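CDP-4-keto-6-deoxy-D-glucose-3-dehydrase (Yersinia pseudotuberculosis, PDB 3BB8) probably removes the C3 hydroxyl of CDP-4-keto-6-deoxy-D-glucose, with a pyridoxal 5'-phosphate cofactor, in the synthesis of lipopolysaccharide sugars. Local coordinates at residues A[117-128]-A[376-387]. The protein carries 1 engineered substitution. Numbering follows the deposited sequence.
Sequences AAGFPTTVNPTI and LFAGNLTRQPYF. With PLP (pyridoxal-5'-phosphate), chain C.
Phe120 presents its ring edge to the face of Phe377 in a T-shaped stack, the planes standing at 88°. The closest approach of the two rings brings CD1 of Phe120 to 3.8 Å from CG of Phe377. In this aspartate aminotransferase fold, the pair lines the pyridoxal-5'-phosphate pocket. One face of Phe120 lies over the cofactor ring, its CD2 3.5 Å from PLP C6, while Pro121 CD covers the opposite face; Trp247 of the second subunit also meets this ring. With CG anti to the backbone N (chi1 -167°), Phe120 can serve cofactor and Phe377 at once, one by its face and the other by its edge.

Next to this pair, two backbone bonds tie the loop leading into helix 121-129 to 376-387. Leu381 N donates to Ala117 O at 2.9 Å, almost straight at 173°, whereas Ala378 N reaches Gly119 O over 3.3 Å with a more bent N-H approach. The latter donor belongs to the type II' turn Leu376-Gly379. Leu381 then sends CD1 against Val124 CG2 (3.8 Å), the two side chains running past each other in opposite directions, and its CD2 packs against Pro121 CA. Farther along the helix, Ile128 CD1 meets Phe387 CZ.

Asn125 divides its amide between subunits: ND2 donates to Gly286 O of the second subunit, and OD1 accepts from Tyr386 of its own chain. The tyrosine OH arrives in the amide plane, on a lone pair of Asn125 OD1, at 2.7 Å.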
ATOM      1  N   ALA A 117       9.403   6.091  22.316  1.00 34.56           N
ATOM      2  CA  ALA A 117       8.644   7.227  21.806  1.00 33.38           C
ATOM      3  C   ALA A 117       9.478   8.145  20.900  1.00 34.36           C
ATOM      4  O   ALA A 117       8.940   9.003  20.191  1.00 34.12           O
ATOM      5  CB  ALA A 117       8.061   8.016  22.966  1.00 34.83           C
ATOM      6  N   ALA A 118      10.791   7.968  20.917  1.00 33.17           N
ATOM      7  CA  ALA A 118      11.651   8.778  20.068  1.00 35.05           C
ATOM      8  C   ALA A 118      11.862   8.041  18.750  1.00 35.05           C
ATOM      9  O   ALA A 118      12.906   7.438  18.532  1.00 36.93           O
ATOM     10  CB  ALA A 118      12.993   9.033  20.755  1.00 34.95           C
ATOM     11  N   GLY A 119      10.870   8.080  17.871  1.00 33.72           N
ATOM     12  CA  GLY A 119      11.015   7.390  16.606  1.00 33.71           C
ATOM     13  C   GLY A 119      10.090   7.854  15.498  1.00 32.55           C
ATOM     14  O   GLY A 119       9.659   9.010  15.453  1.00 32.54           O
ATOM     15  N   PHE A 120       9.794   6.940  14.586  1.00 29.98           N
ATOM     16  CA  PHE A 120       8.926   7.251  13.466  1.00 28.03           C
ATOM     17  C   PHE A 120       7.534   6.693  13.754  1.00 26.57           C
ATOM     18  O   PHE A 120       7.403   5.584  14.275  1.00 25.88           O
ATOM     19  CB  PHE A 120       9.486   6.640  12.181  1.00 28.87           C
ATOM     20  CG  PHE A 120       8.828   7.163  10.946  1.00 30.34           C
ATOM     21  CD1 PHE A 120       9.091   8.456  10.509  1.00 28.82           C
ATOM     22  CD2 PHE A 120       7.874   6.406  10.272  1.00 27.98           C
ATOM     23  CE1 PHE A 120       8.409   8.995   9.422  1.00 29.71           C
ATOM     24  CE2 PHE A 120       7.187   6.937   9.187  1.00 28.26           C
ATOM     25  CZ  PHE A 120       7.455   8.234   8.763  1.00 29.21           C
ATOM     26  N   PRO A 121       6.479   7.463  13.435  1.00 27.84           N
ATOM     27  CA  PRO A 121       5.092   7.047  13.667  1.00 29.92           C
ATOM     28  C   PRO A 121       4.672   5.631  13.258  1.00 28.24           C
ATOM     29  O   PRO A 121       4.137   4.894  14.077  1.00 26.81           O
ATOM     30  CB  PRO A 121       4.270   8.141  12.961  1.00 29.12           C
ATOM     31  CG  PRO A 121       5.250   8.823  12.060  1.00 30.79           C
ATOM     32  CD  PRO A 121       6.510   8.812  12.851  1.00 29.21           C
ATOM     33  N   THR A 122       4.941   5.239  12.018  1.00 30.26           N
ATOM     34  CA  THR A 122       4.532   3.915  11.557  1.00 29.84           C
ATOM     35  C   THR A 122       5.289   2.719  12.163  1.00 31.35           C
ATOM     36  O   THR A 122       4.994   1.558  11.859  1.00 30.57           O
ATOM     37  CB  THR A 122       4.543   3.850  10.023  1.00 30.23           C
ATOM     38  OG1 THR A 122       5.861   4.094   9.522  1.00 27.38           O
ATOM     39  CG2 THR A 122       3.594   4.905   9.464  1.00 30.44           C
ATOM     40  N   THR A 123       6.255   2.999  13.030  1.00 30.65           N
ATOM     41  CA  THR A 123       6.981   1.923  13.717  1.00 29.22           C
ATOM     42  C   THR A 123       6.048   1.448  14.827  1.00 26.57           C
ATOM     43  O   THR A 123       5.997   0.265  15.164  1.00 25.88           O
ATOM     44  CB  THR A 123       8.278   2.442  14.381  1.00 29.55           C
ATOM     45  OG1 THR A 123       9.222   2.778  13.367  1.00 29.54           O
ATOM     46  CG2 THR A 123       8.887   1.389  15.324  1.00 28.07           C
ATOM     47  N   VAL A 124       5.284   2.397  15.361  1.00 26.92           N
ATOM     48  CA  VAL A 124       4.368   2.148  16.472  1.00 25.05           C
ATOM     49  C   VAL A 124       2.891   2.003  16.098  1.00 26.26           C
ATOM     50  O   VAL A 124       2.162   1.243  16.747  1.00 28.27           O
ATOM     51  CB  VAL A 124       4.512   3.282  17.533  1.00 25.20           C
ATOM     52  CG1 VAL A 124       3.522   3.096  18.676  1.00 19.50           C
ATOM     53  CG2 VAL A 124       5.944   3.292  18.083  1.00 27.71           C
ATOM     54  N   ASN A 125       2.446   2.712  15.061  1.00 22.77           N
ATOM     55  CA  ASN A 125       1.041   2.654  14.677  1.00 24.07           C
ATOM     56  C   ASN A 125       0.447   1.256  14.479  1.00 23.78           C
ATOM     57  O   ASN A 125      -0.663   0.988  14.934  1.00 25.81           O
ATOM     58  CB  ASN A 125       0.800   3.519  13.429  1.00 24.00           C
ATOM     59  CG  ASN A 125       1.067   5.000  13.689  1.00 25.04           C
ATOM     60  OD1 ASN A 125       1.331   5.410  14.835  1.00 24.27           O
ATOM     61  ND2 ASN A 125       0.982   5.811  12.639  1.00 18.31           N
ATOM     62  N   PRO A 126       1.175   0.344  13.807  1.00 24.05           N
ATOM     63  CA  PRO A 126       0.623  -1.002  13.602  1.00 25.46           C
ATOM     64  C   PRO A 126       0.135  -1.621  14.912  1.00 27.17           C
ATOM     65  O   PRO A 126      -0.903  -2.271  14.945  1.00 27.89           O
ATOM     66  CB  PRO A 126       1.795  -1.767  12.981  1.00 25.83           C
ATOM     67  CG  PRO A 126       2.516  -0.689  12.195  1.00 21.64           C
ATOM     68  CD  PRO A 126       2.509   0.465  13.195  1.00 23.58           C
ATOM     69  N   THR A 127       0.887  -1.409  15.988  1.00 29.28           N
ATOM     70  CA  THR A 127       0.519  -1.928  17.303  1.00 29.97           C
ATOM     71  C   THR A 127      -0.851  -1.406  17.698  1.00 29.83           C
ATOM     72  O   THR A 127      -1.725  -2.170  18.097  1.00 32.11           O
ATOM     73  CB  THR A 127       1.538  -1.496  18.382  1.00 29.94           C
ATOM     74  OG1 THR A 127       2.745  -2.253  18.231  1.00 30.28           O
ATOM     75  CG2 THR A 127       0.976  -1.710  19.775  1.00 27.37           C
ATOM     76  N   ILE A 128      -1.027  -0.097  17.581  1.00 29.95           N
ATOM     77  CA  ILE A 128      -2.289   0.555  17.917  1.00 29.55           C
ATOM     78  C   ILE A 128      -3.417   0.159  16.951  1.00 30.90           C
ATOM     79  O   ILE A 128      -4.574  -0.018  17.355  1.00 27.99           O
ATOM     80  CB  ILE A 128      -2.135   2.098  17.862  1.00 28.65           C
ATOM     81  CG1 ILE A 128      -1.040   2.549  18.831  1.00 28.01           C
ATOM     82  CG2 ILE A 128      -3.457   2.766  18.177  1.00 27.19           C
ATOM     83  CD1 ILE A 128      -0.642   3.993  18.693  1.00 29.06           C
ATOM     84  N   LEU A 376      14.356  14.813  14.503  1.00 31.13           N
ATOM     85  CA  LEU A 376      14.335  13.360  14.621  1.00 31.21           C
ATOM     86  C   LEU A 376      12.919  12.770  14.563  1.00 31.97           C
ATOM     87  O   LEU A 376      12.439  12.147  15.519  1.00 30.83           O
ATOM     88  CB  LEU A 376      15.052  12.926  15.914  1.00 31.27           C
ATOM     89  CG  LEU A 376      15.446  11.443  16.008  1.00 34.25           C
ATOM     90  CD1 LEU A 376      16.189  11.053  14.766  1.00 35.61           C
ATOM     91  CD2 LEU A 376      16.316  11.188  17.226  1.00 35.91           C
ATOM     92  N   PHE A 377      12.265  12.991  13.425  1.00 31.93           N
ATOM     93  CA  PHE A 377      10.913  12.506  13.167  1.00 33.18           C
ATOM     94  C   PHE A 377       9.961  13.036  14.237  1.00 34.33           C
ATOM     95  O   PHE A 377      10.012  14.212  14.582  1.00 36.60           O
ATOM     96  CB  PHE A 377      10.883  10.975  13.124  1.00 32.99           C
ATOM     97  CG  PHE A 377      11.877  10.381  12.153  1.00 32.87           C
ATOM     98  CD1 PHE A 377      11.993  10.885  10.857  1.00 32.81           C
ATOM     99  CD2 PHE A 377      12.729   9.351  12.547  1.00 35.93           C
ATOM    100  CE1 PHE A 377      12.951  10.376   9.966  1.00 34.60           C
ATOM    101  CE2 PHE A 377      13.694   8.830  11.662  1.00 35.44           C
ATOM    102  CZ  PHE A 377      13.803   9.348  10.373  1.00 35.29           C
ATOM    103  N   ALA A 378       9.100  12.181  14.772  1.00 33.92           N
ATOM    104  CA  ALA A 378       8.141  12.628  15.782  1.00 35.19           C
ATOM    105  C   ALA A 378       8.698  13.220  17.087  1.00 35.27           C
ATOM    106  O   ALA A 378       7.944  13.780  17.887  1.00 35.07           O
ATOM    107  CB  ALA A 378       7.174  11.478  16.103  1.00 33.46           C
ATOM    108  N   GLY A 379      10.006  13.108  17.301  1.00 35.10           N
ATOM    109  CA  GLY A 379      10.589  13.634  18.527  1.00 33.15           C
ATOM    110  C   GLY A 379      10.113  12.814  19.710  1.00 33.02           C
ATOM    111  O   GLY A 379      10.840  11.971  20.228  1.00 32.88           O
ATOM    112  N   ASN A 380       8.892  13.082  20.159  1.00 31.46           N
ATOM    113  CA  ASN A 380       8.299  12.330  21.257  1.00 32.13           C
ATOM    114  C   ASN A 380       6.864  12.023  20.842  1.00 31.29           C
ATOM    115  O   ASN A 380       5.987  12.889  20.913  1.00 30.83           O
ATOM    116  CB  ASN A 380       8.302  13.132  22.557  1.00 33.26           C
ATOM    117  CG  ASN A 380       7.719  12.347  23.727  1.00 35.45           C
ATOM    118  OD1 ASN A 380       7.905  12.715  24.891  1.00 39.15           O
ATOM    119  ND2 ASN A 380       7.009  11.263  23.426  1.00 34.56           N
ATOM    120  N   LEU A 381       6.644  10.787  20.407  1.00 29.07           N
ATOM    121  CA  LEU A 381       5.334  10.351  19.949  1.00 29.72           C
ATOM    122  C   LEU A 381       4.194  10.682  20.907  1.00 28.50           C
ATOM    123  O   LEU A 381       3.145  11.145  20.470  1.00 29.21           O
ATOM    124  CB  LEU A 381       5.357   8.846  19.647  1.00 28.99           C
ATOM    125  CG  LEU A 381       6.043   8.498  18.324  1.00 28.71           C
ATOM    126  CD1 LEU A 381       6.359   7.025  18.263  1.00 29.14           C
ATOM    127  CD2 LEU A 381       5.149   8.923  17.163  1.00 29.21           C
ATOM    128  N   THR A 382       4.399  10.470  22.202  1.00 27.66           N
ATOM    129  CA  THR A 382       3.350  10.756  23.173  1.00 30.70           C
ATOM    130  C   THR A 382       2.924  12.216  23.200  1.00 32.27           C
ATOM    131  O   THR A 382       1.865  12.532  23.736  1.00 34.12           O
ATOM    132  CB  THR A 382       3.755  10.350  24.599  1.00 31.41           C
ATOM    133  OG1 THR A 382       4.914  11.090  25.004  1.00 36.01           O
ATOM    134  CG2 THR A 382       4.050   8.868  24.660  1.00 29.34           C
ATOM    135  N   ARG A 383       3.735  13.104  22.623  1.00 32.48           N
ATOM    136  CA  ARG A 383       3.396  14.526  22.582  1.00 32.70           C
ATOM    137  C   ARG A 383       2.859  14.958  21.221  1.00 32.11           C
ATOM    138  O   ARG A 383       2.642  16.150  20.975  1.00 32.50           O
ATOM    139  CB  ARG A 383       4.614  15.391  22.931  1.00 33.68           C
ATOM    140  CG  ARG A 383       5.140  15.192  24.337  1.00 36.73           C
ATOM    141  CD  ARG A 383       6.305  16.130  24.620  1.00 39.10           C
ATOM    142  NE  ARG A 383       6.816  15.927  25.969  1.00 40.83           N
ATOM    143  CZ  ARG A 383       6.239  16.398  27.068  1.00 41.98           C
ATOM    144  NH1 ARG A 383       5.126  17.115  26.978  1.00 40.04           N
ATOM    145  NH2 ARG A 383       6.766  16.135  28.259  1.00 41.39           N
ATOM    146  N   GLN A 384       2.669  14.004  20.323  1.00 31.06           N
ATOM    147  CA  GLN A 384       2.149  14.330  19.004  1.00 30.82           C
ATOM    148  C   GLN A 384       0.647  14.446  19.123  1.00 29.77           C
ATOM    149  O   GLN A 384       0.025  13.697  19.868  1.00 30.47           O
ATOM    150  CB  GLN A 384       2.517  13.238  17.994  1.00 30.88           C
ATOM    151  CG  GLN A 384       3.965  13.295  17.536  1.00 30.22           C
ATOM    152  CD  GLN A 384       4.215  14.403  16.542  1.00 31.33           C
ATOM    153  OE1 GLN A 384       5.349  14.841  16.358  1.00 36.99           O
ATOM    154  NE2 GLN A 384       3.164  14.849  15.875  1.00 30.91           N
ATOM    155  N   PRO A 385       0.039  15.387  18.391  1.00 30.18           N
ATOM    156  CA  PRO A 385      -1.409  15.553  18.461  1.00 30.38           C
ATOM    157  C   PRO A 385      -2.252  14.301  18.268  1.00 32.72           C
ATOM    158  O   PRO A 385      -3.268  14.160  18.943  1.00 32.79           O
ATOM    159  CB  PRO A 385      -1.704  16.630  17.408  1.00 29.50           C
ATOM    160  CG  PRO A 385      -0.483  16.722  16.594  1.00 29.98           C
ATOM    161  CD  PRO A 385       0.642  16.422  17.545  1.00 30.74           C
ATOM    162  N   TYR A 386      -1.852  13.379  17.383  1.00 31.90           N
ATOM    163  CA  TYR A 386      -2.690  12.185  17.188  1.00 30.51           C
ATOM    164  C   TYR A 386      -2.610  11.225  18.349  1.00 30.04           C
ATOM    165  O   TYR A 386      -3.376  10.273  18.412  1.00 30.58           O
ATOM    166  CB  TYR A 386      -2.363  11.436  15.876  1.00 31.29           C
ATOM    167  CG  TYR A 386      -1.181  10.471  15.916  1.00 30.09           C
ATOM    168  CD1 TYR A 386       0.136  10.930  15.744  1.00 29.52           C
ATOM    169  CD2 TYR A 386      -1.384   9.098  16.072  1.00 27.54           C
ATOM    170  CE1 TYR A 386       1.222  10.039  15.715  1.00 28.31           C
ATOM    171  CE2 TYR A 386      -0.306   8.192  16.044  1.00 30.19           C
ATOM    172  CZ  TYR A 386       0.994   8.670  15.861  1.00 30.52           C
ATOM    173  OH  TYR A 386       2.053   7.785  15.795  1.00 28.49           O
ATOM    174  N   PHE A 387      -1.689  11.465  19.278  1.00 29.36           N
ATOM    175  CA  PHE A 387      -1.579  10.579  20.438  1.00 31.98           C
ATOM    176  C   PHE A 387      -2.440  11.057  21.612  1.00 33.88           C
ATOM    177  O   PHE A 387      -2.413  10.464  22.687  1.00 34.31           O
ATOM    178  CB  PHE A 387      -0.127  10.472  20.906  1.00 29.21           C
ATOM    179  CG  PHE A 387       0.488   9.126  20.666  1.00 30.33           C
ATOM    180  CD1 PHE A 387       0.955   8.772  19.398  1.00 29.75           C
ATOM    181  CD2 PHE A 387       0.594   8.204  21.706  1.00 28.56           C
ATOM    182  CE1 PHE A 387       1.527   7.508  19.171  1.00 27.38           C
ATOM    183  CE2 PHE A 387       1.159   6.942  21.499  1.00 28.62           C
ATOM    184  CZ  PHE A 387       1.631   6.593  20.222  1.00 28.99           C
TER
HETATM  185  N1  PLP C 500      10.268   3.545  10.138  1.00 36.22           N
HETATM  186  C2  PLP C 500      11.344   4.413  10.045  1.00 38.72           C
HETATM  187  C2A PLP C 500      12.295   4.489  11.232  1.00 34.87           C
HETATM  188  C3  PLP C 500      11.528   5.191   8.863  1.00 37.58           C
HETATM  189  O3  PLP C 500      12.560   6.053   8.732  1.00 42.26           O
HETATM  190  C4  PLP C 500      10.586   5.068   7.755  1.00 38.87           C
HETATM  191  C4A PLP C 500      10.852   5.923   6.467  1.00 40.82           C
HETATM  192  C5  PLP C 500       9.488   4.161   7.918  1.00 36.77           C
HETATM  193  C6  PLP C 500       9.367   3.405   9.148  1.00 36.10           C
HETATM  194  C5A PLP C 500       8.403   3.873   6.926  1.00 33.12           C
HETATM  195  O4P PLP C 500       8.808   3.909   5.631  1.00 28.67           O
HETATM  196  P   PLP C 500       7.989   4.573   4.417  1.00 28.86           P
HETATM  197  O1P PLP C 500       8.557   3.954   3.157  1.00 27.71           O
HETATM  198  O2P PLP C 500       8.324   6.175   4.505  1.00 30.42           O
HETATM  199  O3P PLP C 500       6.488   4.316   4.591  1.00 26.52           O